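Local atomic coordinates of Er-derived vesicles protein ERV41 (Saccharomyces cerevisiae, PDB entry 3ZLC), a protein that helps carry a subset of secretory proteins from the endoplasmic reticulum to the Golgi in COPII-coated vesicles and facilitates the return traffic. Residues Phe61-Thr66 with Val157-Ser162; Lys67-Asn72 with Asp175-Phe180; Gln21-Ile26 with Phe120-Val125; Thr30-Leu35 with Leu55-Phe60. One frame throughout, in Å; residues are numbered along the deposited sequence.

In the fold
All four contacts reach one mixed six-stranded sheet of the lumenal domain. Interactions 1 to 3 are partly buried. Interaction 3 pairs two neighbouring inner strands and lies nearest the chain centre of the four. Its chemistry is a backbone ladder with apolar side chains on one face. Interactions 1 and 2 touch one another toward the edge formed by strand 67-68. In interaction 1 a loop packs on strand 156-163 by apolar contacts and one water. In interaction 2 strand 67-68 pairs in parallel with strand 177-179, and the Asp70 carboxylate extends the short backbone ladder. Interaction 4 is a surface contact beside the opposite edge strand, 53-57, where a disulfide cysteine, charged side chains and waters meet.

Interaction 1 of 4, residues Phe61-Thr66 with Val157-Ser162; sequences FIPYDT and VINEFS
The flat amide of Asn159 meets Pro63 with its oxygen, as Asn159 OD1 is 3.9 Å from Pro63 CG. The side chains of these two residues cross at a slant. A second flat group is the peptide carbonyl of Phe61, whose oxygen sits 3.5 Å from Val157 CG2. Phe61 O is buried here and has no hydrogen-bonding partner in the model. The Phe61 ring itself turns to the ring of Tyr27.

Val157 is the centre of the contact. The puckered ring of Pro63 meets it tip to tip. Pro63 CD touches both methyls, and CG1 is the closer at 3.6 Å from Pro63 CD. CG1 stands anti to the backbone N of Val157 (chi1 171°), which puts CG2 beside that N, where it also faces Phe61 O and Ile62. Ile62 CG1 lies 3.9 Å from Val157 CG2. The two segments share no direct hydrogen bond. Instead a water links them: it lies 2.7 Å from Thr66 OG1 and donates to Asn159 OD1 at 2.9 Å. Asn159 thus uses both ends of its amide, because ND2 is hydrogen-bonded to Asp25 OD1. These two bonds should fix the rotation of the amide.

On the loop side, Arg92 NH1 donates to the carbonyl oxygen of Ile62. On the strand side, Val157 also rests on Ala178 of the adjacent strand. The chain turns a corner at Asn159, where Asn159 and Glu160 both face Asp25 of strand 19-28. This is a classic beta bulge, and the loop 61-66 covers the strand just before it.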
loop_
_atom_site.group_PDB
_atom_site.type_symbol
_atom_site.label_atom_id
_atom_site.label_comp_id
_atom_site.label_asym_id
_atom_site.label_seq_id
_atom_site.Cartn_x
_atom_site.Cartn_y
_atom_site.Cartn_z
ATOM N N PHE A 61 -2.683 7.485 13.303
ATOM C CA PHE A 61 -4.044 8.003 13.291
ATOM C C PHE A 61 -4.727 7.632 11.992
ATOM O O PHE A 61 -4.073 7.326 10.988
ATOM C CB PHE A 61 -4.077 9.525 13.508
ATOM C CG PHE A 61 -3.700 10.338 12.286
ATOM C CD1 PHE A 61 -2.364 10.518 11.934
ATOM C CD2 PHE A 61 -4.687 10.938 11.498
ATOM C CE1 PHE A 61 -2.017 11.281 10.814
ATOM C CE2 PHE A 61 -4.348 11.710 10.376
ATOM C CZ PHE A 61 -3.017 11.879 10.038
ATOM N N ILE A 62 -6.051 7.636 12.013
ATOM C CA ILE A 62 -6.787 7.382 10.786
ATOM C C ILE A 62 -7.406 8.700 10.358
ATOM O O ILE A 62 -8.196 9.285 11.105
ATOM C CB ILE A 62 -7.866 6.319 10.987
ATOM C CG1 ILE A 62 -7.209 5.005 11.449
ATOM C CG2 ILE A 62 -8.638 6.108 9.681
ATOM C CD1 ILE A 62 -8.183 3.995 12.034
ATOM N N PRO A 63 -7.022 9.194 9.166
ATOM C CA PRO A 63 -7.499 10.515 8.740
ATOM C C PRO A 63 -8.990 10.520 8.418
ATOM O O PRO A 63 -9.585 9.458 8.253
ATOM C CB PRO A 63 -6.702 10.785 7.455
ATOM C CG PRO A 63 -5.542 9.821 7.481
ATOM C CD PRO A 63 -6.085 8.606 8.188
ATOM N N TYR A 64 -9.597 11.702 8.357
ATOM C CA TYR A 64 -10.971 11.809 7.864
ATOM C C TYR A 64 -11.030 11.506 6.364
ATOM O O TYR A 64 -9.990 11.334 5.734
ATOM C CB TYR A 64 -11.528 13.190 8.176
ATOM C CG TYR A 64 -11.778 13.381 9.646
ATOM C CD1 TYR A 64 -12.683 12.566 10.318
ATOM C CD2 TYR A 64 -11.104 14.358 10.369
ATOM C CE1 TYR A 64 -12.922 12.726 11.670
ATOM C CE2 TYR A 64 -11.340 14.527 11.735
ATOM C CZ TYR A 64 -12.250 13.701 12.372
ATOM O OH TYR A 64 -12.499 13.833 13.718
ATOM N N ASP A 65 -12.244 11.425 5.807
ATOM C CA ASP A 65 -12.448 11.078 4.394
ATOM C C ASP A 65 -11.677 9.844 3.957
ATOM O O ASP A 65 -11.130 9.794 2.851
ATOM C CB ASP A 65 -12.100 12.268 3.503
ATOM C CG ASP A 65 -12.719 13.533 3.996
ATOM O OD1 ASP A 65 -13.836 13.452 4.542
ATOM O OD2 ASP A 65 -12.083 14.599 3.877
ATOM N N THR A 66 -11.663 8.855 4.842
ATOM C CA THR A 66 -10.964 7.585 4.626
ATOM C C THR A 66 -11.935 6.443 4.887
ATOM O O THR A 66 -12.603 6.411 5.933
ATOM C CB THR A 66 -9.742 7.475 5.572
ATOM O OG1 THR A 66 -8.793 8.473 5.204
ATOM C CG2 THR A 66 -9.046 6.078 5.481
ATOM N N VAL A 157 -3.170 2.701 7.277
ATOM C CA VAL A 157 -3.950 3.624 6.464
ATOM C C VAL A 157 -3.226 3.734 5.152
ATOM O O VAL A 157 -2.026 3.998 5.133
ATOM C CB VAL A 157 -3.966 5.035 7.076
ATOM C CG1 VAL A 157 -4.601 6.033 6.090
ATOM C CG2 VAL A 157 -4.735 5.020 8.396
ATOM N N ILE A 158 -3.931 3.526 4.048
ATOM C CA ILE A 158 -3.292 3.711 2.755
ATOM C C ILE A 158 -3.776 5.044 2.213
ATOM O O ILE A 158 -4.941 5.163 1.817
ATOM C CB ILE A 158 -3.673 2.572 1.759
ATOM C CG1 ILE A 158 -3.145 1.224 2.278
ATOM C CG2 ILE A 158 -3.081 2.857 0.371
ATOM C CD1 ILE A 158 -3.802 -0.017 1.623
ATOM N N ASN A 159 -2.906 6.050 2.201
ATOM C CA ASN A 159 -3.300 7.338 1.637
ATOM C C ASN A 159 -3.170 7.289 0.125
ATOM O O ASN A 159 -4.031 7.809 -0.596
ATOM C CB ASN A 159 -2.459 8.480 2.220
ATOM C CG ASN A 159 -2.584 8.567 3.711
ATOM O OD1 ASN A 159 -3.697 8.700 4.229
ATOM N ND2 ASN A 159 -1.450 8.443 4.428
ATOM N N GLU A 160 -2.107 6.642 -0.344
ATOM C CA GLU A 160 -1.913 6.405 -1.779
ATOM C C GLU A 160 -1.281 5.051 -2.036
ATOM O O GLU A 160 -0.391 4.621 -1.295
ATOM C CB GLU A 160 -1.005 7.481 -2.412
ATOM C CG GLU A 160 -0.873 7.270 -3.947
ATOM C CD GLU A 160 0.093 8.237 -4.619
ATOM O OE1 GLU A 160 0.736 9.039 -3.906
ATOM O OE2 GLU A 160 0.216 8.177 -5.870
ATOM N N PHE A 161 -1.744 4.387 -3.096
ATOM C CA PHE A 161 -1.053 3.232 -3.651
ATOM C C PHE A 161 -1.397 3.196 -5.139
ATOM O O PHE A 161 -2.536 2.915 -5.505
ATOM C CB PHE A 161 -1.488 1.929 -2.979
ATOM C CG PHE A 161 -0.631 0.769 -3.359
ATOM C CD1 PHE A 161 0.649 0.648 -2.832
ATOM C CD2 PHE A 161 -1.079 -0.185 -4.270
ATOM C CE1 PHE A 161 1.471 -0.413 -3.187
ATOM C CE2 PHE A 161 -0.267 -1.244 -4.630
ATOM C CZ PHE A 161 1.012 -1.357 -4.094
ATOM N N SER A 162 -0.430 3.529 -5.988
ATOM C CA SER A 162 -0.702 3.697 -7.417
ATOM C C SER A 162 0.494 3.201 -8.214
ATOM O O SER A 162 1.585 2.975 -7.648
ATOM C CB SER A 162 -0.983 5.171 -7.747
ATOM O OG SER A 162 0.162 5.966 -7.488
HETATM O O HOH W 1 -6.582 8.679 3.672
#

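Interaction 2 of 4, residues Lys67-Asn72 with Asp175-Phe180; sequences KVNDIN and DNTAQF
Asn69 and Ala178 make the straightest backbone bond of this contact. Asn69 N donates to Ala178 O at 2.7 Å with an angle of 173° at the hydrogen. Lys67 N donates to Asn176 O at 2.9 Å. A third backbone bond, from Ala178 N to Lys67 O, is weak. The Asn69 amide also lies near Ala178 O, but its nitrogen is poorly placed in the model, so that bond is doubtful.

Past the ladder, the Asp70 carboxylate takes over. Its CG sits between the backbone N and the carbonyl carbon (chi1 57°), which swings the acid toward Phe180. Phe180 N donates to Asp70 OD1 at 3.2 Å and approaches from above the carboxylate plane, 37° out of it. With an alanine in place of Asp70, Phe180 N is likely to lose its acceptor, and the chain leaving strand 177-179 to be less firmly held at Phe180.

Packing follows on both sides. Val68 CG1 meets the Phe180 ring at its edge, near the ring plane, 3.3 Å from Phe180 CE2. Lys67 and Thr177 run side by side in the same direction, with Lys67 CD 3.8 Å from Thr177 CG2. The hydroxyl of Thr177 turns to Leu174 O.

Strand 67-68 is the outermost strand on this side of the sheet and runs parallel to strand 177-179. The latter lies between it and strand 156-163. Thr177 bonds through its backbone to Ile158 there, and Gln179 to His156. Asn176 and Thr177 both face Ile158, a G1 beta bulge.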
loop_
_atom_site.group_PDB
_atom_site.type_symbol
_atom_site.label_atom_id
_atom_site.label_comp_id
_atom_site.label_asym_id
_atom_site.label_seq_id
_atom_site.Cartn_x
_atom_site.Cartn_y
_atom_site.Cartn_z
ATOM N N LYS A 67 -12.049 5.537 3.915
ATOM C CA LYS A 67 -12.872 4.345 4.057
ATOM C C LYS A 67 -12.207 3.469 5.093
ATOM O O LYS A 67 -10.980 3.275 5.077
ATOM C CB LYS A 67 -12.902 3.544 2.745
ATOM C CG LYS A 67 -13.495 4.276 1.575
ATOM C CD LYS A 67 -13.013 3.680 0.247
ATOM C CE LYS A 67 -13.488 2.266 0.010
ATOM N NZ LYS A 67 -13.667 1.985 -1.486
ATOM N N VAL A 68 -13.012 2.912 5.980
ATOM C CA VAL A 68 -12.486 2.107 7.072
ATOM C C VAL A 68 -12.993 0.692 6.842
ATOM O O VAL A 68 -14.107 0.348 7.233
ATOM C CB VAL A 68 -12.916 2.694 8.398
ATOM C CG1 VAL A 68 -12.260 1.955 9.521
ATOM C CG2 VAL A 68 -12.491 4.143 8.436
ATOM N N ASN A 69 -12.133 -0.112 6.217
ATOM C CA ASN A 69 -12.554 -1.155 5.276
ATOM C C ASN A 69 -12.601 -2.588 5.767
ATOM O O ASN A 69 -12.662 -3.523 4.961
ATOM C CB ASN A 69 -11.651 -1.134 4.053
ATOM C CG ASN A 69 -11.490 0.246 3.470
ATOM O OD1 ASN A 69 -12.027 0.551 2.406
ATOM N ND2 ASN A 69 -10.737 1.089 4.156
ATOM N N ASP A 70 -12.548 -2.774 7.073
ATOM C CA ASP A 70 -12.841 -4.077 7.629
ATOM C C ASP A 70 -13.992 -3.894 8.607
ATOM O O ASP A 70 -13.946 -4.368 9.745
ATOM C CB ASP A 70 -11.599 -4.696 8.271
ATOM C CG ASP A 70 -10.989 -3.820 9.349
ATOM O OD1 ASP A 70 -10.918 -2.565 9.191
ATOM O OD2 ASP A 70 -10.579 -4.416 10.370
ATOM N N ILE A 71 -15.009 -3.173 8.123
ATOM C CA ILE A 71 -16.234 -2.834 8.853
ATOM C C ILE A 71 -16.736 -4.011 9.674
ATOM O O ILE A 71 -17.065 -3.877 10.854
ATOM C CB ILE A 71 -17.352 -2.425 7.863
ATOM C CG1 ILE A 71 -16.839 -1.373 6.868
ATOM C CG2 ILE A 71 -18.594 -1.958 8.615
ATOM C CD1 ILE A 71 -17.317 0.044 7.146
ATOM N N ASN A 72 -16.790 -5.162 9.013
ATOM C CA ASN A 72 -17.042 -6.453 9.638
ATOM C C ASN A 72 -16.181 -6.726 10.872
ATOM O O ASN A 72 -16.704 -7.122 11.917
ATOM C CB ASN A 72 -16.772 -7.547 8.603
ATOM C CG ASN A 72 -15.540 -7.247 7.748
ATOM O OD1 ASN A 72 -14.423 -7.139 8.261
ATOM N ND2 ASN A 72 -15.742 -7.114 6.441
ATOM N N ASP A 175 -6.551 3.892 -2.409
ATOM C CA ASP A 175 -6.349 5.262 -1.908
ATOM C C ASP A 175 -7.380 5.625 -0.861
ATOM O O ASP A 175 -8.572 5.336 -1.034
ATOM C CB ASP A 175 -6.473 6.311 -3.037
ATOM C CG ASP A 175 -5.253 6.363 -3.930
ATOM O OD1 ASP A 175 -4.331 5.556 -3.727
ATOM O OD2 ASP A 175 -5.239 7.188 -4.871
ATOM N N ASN A 176 -6.933 6.294 0.201
ATOM C CA ASN A 176 -7.830 6.746 1.260
ATOM C C ASN A 176 -8.667 5.601 1.863
ATOM O O ASN A 176 -9.876 5.710 2.026
ATOM C CB ASN A 176 -8.734 7.883 0.754
ATOM C CG ASN A 176 -7.942 9.008 0.095
ATOM O OD1 ASN A 176 -8.084 9.259 -1.100
ATOM N ND2 ASN A 176 -7.092 9.677 0.872
ATOM N N THR A 177 -8.000 4.509 2.213
ATOM C CA THR A 177 -8.660 3.393 2.880
ATOM C C THR A 177 -7.839 3.044 4.106
ATOM O O THR A 177 -6.679 3.428 4.198
ATOM C CB THR A 177 -8.726 2.147 1.984
ATOM O OG1 THR A 177 -7.399 1.717 1.687
ATOM C CG2 THR A 177 -9.472 2.450 0.683
ATOM N N ALA A 178 -8.433 2.312 5.041
ATOM C CA ALA A 178 -7.721 1.903 6.249
ATOM C C ALA A 178 -8.255 0.557 6.715
ATOM O O ALA A 178 -9.432 0.237 6.502
ATOM C CB ALA A 178 -7.889 2.967 7.359
ATOM N N GLN A 179 -7.388 -0.225 7.343
ATOM C CA GLN A 179 -7.808 -1.435 8.039
ATOM C C GLN A 179 -7.234 -1.406 9.449
ATOM O O GLN A 179 -6.062 -1.085 9.652
ATOM C CB GLN A 179 -7.354 -2.686 7.272
ATOM C CG GLN A 179 -8.124 -2.883 5.959
ATOM C CD GLN A 179 -8.119 -4.318 5.440
ATOM O OE1 GLN A 179 -8.750 -5.202 6.023
ATOM N NE2 GLN A 179 -7.423 -4.547 4.321
ATOM N N PHE A 180 -8.072 -1.724 10.427
ATOM C CA PHE A 180 -7.604 -1.833 11.792
ATOM C C PHE A 180 -8.477 -2.787 12.584
ATOM O O PHE A 180 -9.661 -2.962 12.299
ATOM C CB PHE A 180 -7.563 -0.466 12.476
ATOM C CG PHE A 180 -8.900 0.034 12.888
ATOM C CD1 PHE A 180 -9.411 -0.272 14.143
ATOM C CD2 PHE A 180 -9.651 0.813 12.030
ATOM C CE1 PHE A 180 -10.656 0.181 14.528
ATOM C CE2 PHE A 180 -10.891 1.282 12.417
ATOM C CZ PHE A 180 -11.399 0.960 13.662
#

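Interaction 3 of 4, residues Gln21-Ile26 with Phe120-Val125; sequences QINMDI and FGSIPV
Gln21 bends at chi2 (-76°), which folds its amide back beside Pro124 and Ser122 on the neighbouring strand. Strands 19-28 and 117-126 are neighbouring antiparallel strands of the six-stranded sheet. Gln21 and Pro124 point the same way, and Gln21 OE1 lies 3.2 Å from Pro124 CB. Gln21 NE2 is 3.5 Å from Ser122 CB. Replacing Gln21 by a serine is likely to uncover Pro124 CB and Ser122 CB, since the shorter chain lacks the amide that lies over them.

Four backbone bonds join the strands. Ile22 and Ile123 exchange two, with Ile22 N 2.7 Å from Ile123 O. Met24 and Gly121 exchange the other two. At the backbone angles of Gly121, a side chain would collide with the carbonyl oxygen of Phe120.

Asp25 lies alongside Phe120, with their side chains pointing the same way. Its OD1 is held by Asn159 and His118, and the Phe120 ring stacks on His118. Asn23 OD1 accepts from Ser122 OG in one of the two conformers modelled for Ser122.

The opposite face is apolar and looks toward Phe161 and Tyr238. There Ile22 crosses Val125 at about a right angle, and Ile22 CD1 touches Val125 CG2 at 3.8 Å.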
loop_
_atom_site.group_PDB
_atom_site.type_symbol
_atom_site.label_atom_id
_atom_site.label_comp_id
_atom_site.label_asym_id
_atom_site.label_seq_id
_atom_site.Cartn_x
_atom_site.Cartn_y
_atom_site.Cartn_z
ATOM N N GLN A 21 6.780 2.631 -11.834
ATOM C CA GLN A 21 6.912 3.136 -10.458
ATOM C C GLN A 21 5.724 2.711 -9.608
ATOM O O GLN A 21 4.577 2.868 -10.025
ATOM C CB GLN A 21 6.980 4.674 -10.441
ATOM C CG GLN A 21 8.148 5.245 -11.222
ATOM C CD GLN A 21 9.448 5.106 -10.466
ATOM O OE1 GLN A 21 10.480 4.742 -11.027
ATOM N NE2 GLN A 21 9.403 5.402 -9.179
ATOM N N ILE A 22 5.992 2.179 -8.416
ATOM C CA ILE A 22 4.925 1.981 -7.439
ATOM C C ILE A 22 4.973 3.141 -6.461
ATOM O O ILE A 22 6.006 3.381 -5.816
ATOM C CB ILE A 22 5.067 0.646 -6.680
ATOM C CG1 ILE A 22 4.973 -0.525 -7.662
ATOM C CG2 ILE A 22 3.972 0.520 -5.633
ATOM C CD1 ILE A 22 5.043 -1.922 -6.997
ATOM N N ASN A 23 3.868 3.877 -6.361
ATOM C CA ASN A 23 3.819 5.058 -5.504
ATOM C C ASN A 23 3.021 4.715 -4.263
ATOM O O ASN A 23 1.907 4.198 -4.362
ATOM C CB ASN A 23 3.156 6.235 -6.223
ATOM C CG ASN A 23 3.625 6.386 -7.649
ATOM O OD1 ASN A 23 4.809 6.658 -7.903
ATOM N ND2 ASN A 23 2.700 6.226 -8.596
ATOM N N MET A 24 3.570 5.016 -3.091
ATOM C CA MET A 24 2.965 4.583 -1.838
ATOM C C MET A 24 3.010 5.686 -0.773
ATOM O O MET A 24 4.004 6.392 -0.651
ATOM C CB MET A 24 3.704 3.342 -1.330
ATOM C CG MET A 24 2.880 2.450 -0.441
ATOM S SD MET A 24 3.803 1.071 0.273
ATOM C CE MET A 24 5.486 1.620 -0.036
ATOM N N ASP A 25 1.945 5.810 0.001
ATOM C CA ASP A 25 1.938 6.714 1.130
ATOM C C ASP A 25 1.022 6.009 2.100
ATOM O O ASP A 25 -0.181 5.897 1.860
ATOM C CB ASP A 25 1.389 8.089 0.741
ATOM C CG ASP A 25 1.516 9.095 1.882
ATOM O OD1 ASP A 25 1.050 8.786 3.006
ATOM O OD2 ASP A 25 2.119 10.158 1.674
ATOM N N ILE A 26 1.604 5.443 3.155
ATOM C CA ILE A 26 0.878 4.573 4.084
ATOM C C ILE A 26 1.248 4.928 5.533
ATOM O O ILE A 26 2.383 5.341 5.783
ATOM C CB ILE A 26 1.232 3.087 3.780
ATOM C CG1 ILE A 26 0.806 2.743 2.347
ATOM C CG2 ILE A 26 0.570 2.118 4.761
ATOM C CD1 ILE A 26 1.093 1.329 1.946
ATOM N N PHE A 120 6.547 6.435 2.804
ATOM C CA PHE A 120 6.149 7.086 1.557
ATOM C C PHE A 120 7.285 7.250 0.551
ATOM O O PHE A 120 8.451 7.445 0.921
ATOM C CB PHE A 120 5.474 8.438 1.848
ATOM C CG PHE A 120 6.357 9.425 2.551
ATOM C CD1 PHE A 120 6.588 9.330 3.922
ATOM C CD2 PHE A 120 6.958 10.459 1.845
ATOM C CE1 PHE A 120 7.406 10.256 4.576
ATOM C CE2 PHE A 120 7.768 11.374 2.486
ATOM C CZ PHE A 120 7.990 11.277 3.856
ATOM N N GLY A 121 6.928 7.155 -0.727
ATOM C CA GLY A 121 7.895 7.343 -1.795
ATOM C C GLY A 121 7.454 6.619 -3.050
ATOM O O GLY A 121 6.321 6.163 -3.145
ATOM N N SER A 122 8.360 6.527 -4.015
ATOM C CA SER A 122 8.066 5.857 -5.272
ATOM C C SER A 122 9.161 4.845 -5.578
ATOM O O SER A 122 10.344 5.170 -5.526
ATOM C CB SER A 122 7.937 6.887 -6.397
ATOM O OG SER A 122 6.723 7.597 -6.264
ATOM N N ILE A 123 8.760 3.612 -5.874
ATOM C CA ILE A 123 9.729 2.540 -6.109
ATOM C C ILE A 123 9.651 2.019 -7.541
ATOM O O ILE A 123 8.612 1.506 -7.947
ATOM C CB ILE A 123 9.464 1.334 -5.180
ATOM C CG1 ILE A 123 9.339 1.782 -3.723
ATOM C CG2 ILE A 123 10.575 0.281 -5.329
ATOM C CD1 ILE A 123 8.873 0.675 -2.771
ATOM N N PRO A 124 10.761 2.118 -8.300
ATOM C CA PRO A 124 10.789 1.513 -9.634
ATOM C C PRO A 124 10.914 -0.002 -9.527
ATOM O O PRO A 124 11.833 -0.507 -8.885
ATOM C CB PRO A 124 12.058 2.106 -10.271
ATOM C CG PRO A 124 12.954 2.408 -9.127
ATOM C CD PRO A 124 12.038 2.775 -7.961
ATOM N N VAL A 125 9.984 -0.725 -10.134
ATOM C CA VAL A 125 10.071 -2.180 -10.133
ATOM C C VAL A 125 9.966 -2.685 -11.568
ATOM O O VAL A 125 9.480 -1.971 -12.459
ATOM C CB VAL A 125 8.972 -2.824 -9.245
ATOM C CG1 VAL A 125 9.075 -2.341 -7.811
ATOM C CG2 VAL A 125 7.570 -2.517 -9.802
#

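Interaction 4 of 4, residues Thr30-Leu35 with Leu55-Phe60; sequences TKCDWL and LEEMPF
Glu57 folds back over Cys32 because its chain is bent at chi2 (-67°). The bend brings the carboxylate to the start of the 3-10 turn 32-34. Cys32 N donates to Glu57 OE1 at 3.4 Å, a weak bond though nearly straight at 168°. The other oxygen, Glu57 OE2, is 3.6 Å from Cys32 CB.

Cys32 holds SG beside its backbone N (chi1 -63°). This lays the sulfur against the chain of the strand, 3.3 Å from Glu56 C. SG is also 3.9 Å from Leu55 CB. The same sulfur is bonded to Cys117 in a disulfide, which fixes it there.

Lys31 crosses Glu57 at about a right angle. Its chain is bent twice, and NZ ends 4.5 Å from Glu57 OE1, beyond a salt bridge. NZ instead donates to a water that in turn donates to Met58 O. Asp33 OD1 comes 4.3 Å from Glu57 OE2. The two like charges would probably repel, but a water donates to both oxygens and should ease this.

The loop holding the 3-10 turn 32-34 leads from strand 19-28 into strand 35-41, which belongs to the other sheet. Strand 53-57 is an outermost strand of the six-stranded sheet. It pairs antiparallel with strand 117-126, where Glu56 bonds through the backbone to His118. The disulfide therefore ties the turn to the strand next to 53-57.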
loop_
_atom_site.group_PDB
_atom_site.type_symbol
_atom_site.label_atom_id
_atom_site.label_comp_id
_atom_site.label_asym_id
_atom_site.label_seq_id
_atom_site.Cartn_x
_atom_site.Cartn_y
_atom_site.Cartn_z
ATOM N N THR A 30 2.995 0.758 13.683
ATOM C CA THR A 30 4.238 0.260 14.294
ATOM C C THR A 30 5.352 1.286 14.060
ATOM O O THR A 30 5.376 1.952 13.014
ATOM C CB THR A 30 4.659 -1.091 13.662
ATOM O OG1 THR A 30 3.598 -2.054 13.818
ATOM C CG2 THR A 30 5.942 -1.629 14.305
ATOM N N LYS A 31 6.246 1.439 15.038
ATOM C CA LYS A 31 7.401 2.342 14.898
ATOM C C LYS A 31 8.263 1.918 13.722
ATOM O O LYS A 31 8.392 0.718 13.454
ATOM C CB LYS A 31 8.263 2.324 16.160
ATOM C CG LYS A 31 7.487 2.469 17.447
ATOM C CD LYS A 31 6.944 3.856 17.607
ATOM C CE LYS A 31 7.737 4.612 18.655
ATOM N NZ LYS A 31 7.255 6.016 18.762
ATOM N N CYS A 32 8.852 2.888 13.022
ATOM C CA CYS A 32 9.549 2.613 11.755
ATOM C C CYS A 32 10.682 1.584 11.880
ATOM O O CYS A 32 10.857 0.732 11.005
ATOM C CB CYS A 32 10.124 3.909 11.177
ATOM S SG CYS A 32 8.894 5.155 10.744
ATOM N N ASP A 33 11.454 1.677 12.954
ATOM C CA ASP A 33 12.683 0.889 13.082
ATOM C C ASP A 33 12.425 -0.618 13.295
ATOM O O ASP A 33 13.346 -1.432 13.202
ATOM C CB ASP A 33 13.583 1.476 14.188
ATOM C CG ASP A 33 14.375 2.722 13.728
ATOM O OD1 ASP A 33 14.182 3.193 12.595
ATOM O OD2 ASP A 33 15.195 3.243 14.506
ATOM N N TRP A 34 11.177 -0.990 13.567
ATOM C CA TRP A 34 10.821 -2.409 13.647
ATOM C C TRP A 34 10.528 -2.972 12.257
ATOM O O TRP A 34 10.419 -4.188 12.078
ATOM C CB TRP A 34 9.564 -2.619 14.506
ATOM C CG TRP A 34 9.708 -2.268 15.964
ATOM C CD1 TRP A 34 9.039 -1.280 16.632
ATOM C CD2 TRP A 34 10.546 -2.909 16.935
ATOM N NE1 TRP A 34 9.418 -1.263 17.948
ATOM C CE2 TRP A 34 10.348 -2.247 18.160
ATOM C CE3 TRP A 34 11.458 -3.968 16.886
ATOM C CZ2 TRP A 34 11.013 -2.613 19.325
ATOM C CZ3 TRP A 34 12.119 -4.334 18.044
ATOM C CH2 TRP A 34 11.897 -3.656 19.249
ATOM N N LEU A 35 10.363 -2.081 11.279
ATOM C CA LEU A 35 9.822 -2.469 9.975
ATOM C C LEU A 35 10.895 -2.737 8.932
ATOM O O LEU A 35 11.960 -2.103 8.944
ATOM C CB LEU A 35 8.871 -1.383 9.446
ATOM C CG LEU A 35 7.623 -1.140 10.297
ATOM C CD1 LEU A 35 6.740 -0.052 9.697
ATOM C CD2 LEU A 35 6.842 -2.434 10.495
ATOM N N LEU A 55 10.851 6.692 5.741
ATOM C CA LEU A 55 10.152 6.121 6.891
ATOM C C LEU A 55 10.250 7.153 8.007
ATOM O O LEU A 55 11.342 7.480 8.465
ATOM C CB LEU A 55 10.777 4.791 7.327
ATOM C CG LEU A 55 10.227 3.550 6.618
ATOM C CD1 LEU A 55 10.689 3.527 5.175
ATOM C CD2 LEU A 55 10.634 2.260 7.329
ATOM N N GLU A 56 9.112 7.707 8.408
ATOM C CA GLU A 56 9.123 8.758 9.416
ATOM C C GLU A 56 8.208 8.410 10.569
ATOM O O GLU A 56 7.070 7.968 10.354
ATOM C CB GLU A 56 8.715 10.093 8.785
ATOM C CG GLU A 56 9.799 10.667 7.873
ATOM C CD GLU A 56 9.430 12.009 7.263
ATOM O OE1 GLU A 56 8.415 12.609 7.682
ATOM O OE2 GLU A 56 10.159 12.460 6.354
ATOM N N GLU A 57 8.701 8.625 11.786
ATOM C CA GLU A 57 7.916 8.347 12.990
ATOM C C GLU A 57 6.689 9.242 13.020
ATOM O O GLU A 57 6.755 10.405 12.612
ATOM C CB GLU A 57 8.745 8.600 14.253
ATOM C CG GLU A 57 10.116 7.936 14.271
ATOM C CD GLU A 57 10.039 6.430 14.320
ATOM O OE1 GLU A 57 8.955 5.895 14.633
ATOM O OE2 GLU A 57 11.072 5.777 14.048
ATOM N N MET A 58 5.574 8.712 13.515
ATOM C CA MET A 58 4.357 9.515 13.647
ATOM C C MET A 58 3.495 8.957 14.760
ATOM O O MET A 58 3.660 7.792 15.133
ATOM C CB MET A 58 3.576 9.463 12.341
ATOM C CG MET A 58 2.963 8.085 12.074
ATOM S SD MET A 58 2.030 8.002 10.528
ATOM C CE MET A 58 0.712 9.174 10.856
ATOM N N PRO A 59 2.569 9.778 15.305
ATOM C CA PRO A 59 1.543 9.145 16.142
ATOM C C PRO A 59 0.504 8.558 15.192
ATOM O O PRO A 59 -0.072 9.315 14.390
ATOM C CB PRO A 59 0.933 10.329 16.927
ATOM C CG PRO A 59 1.844 11.555 16.614
ATOM C CD PRO A 59 2.398 11.241 15.247
ATOM N N PHE A 60 0.279 7.248 15.252
ATOM C CA PHE A 60 -0.668 6.608 14.338
ATOM C C PHE A 60 -2.058 7.235 14.447
ATOM O O PHE A 60 -2.539 7.518 15.535
ATOM C CB PHE A 60 -0.745 5.088 14.578
ATOM C CG PHE A 60 -1.614 4.356 13.570
ATOM C CD1 PHE A 60 -1.156 4.131 12.275
ATOM C CD2 PHE A 60 -2.880 3.884 13.926
ATOM C CE1 PHE A 60 -1.947 3.463 11.335
ATOM C CE2 PHE A 60 -3.689 3.203 12.984
ATOM C CZ PHE A 60 -3.211 2.991 11.696
HETATM O O HOH W 2 4.439 6.508 17.668
HETATM O O HOH W 3 13.396 5.844 12.328
#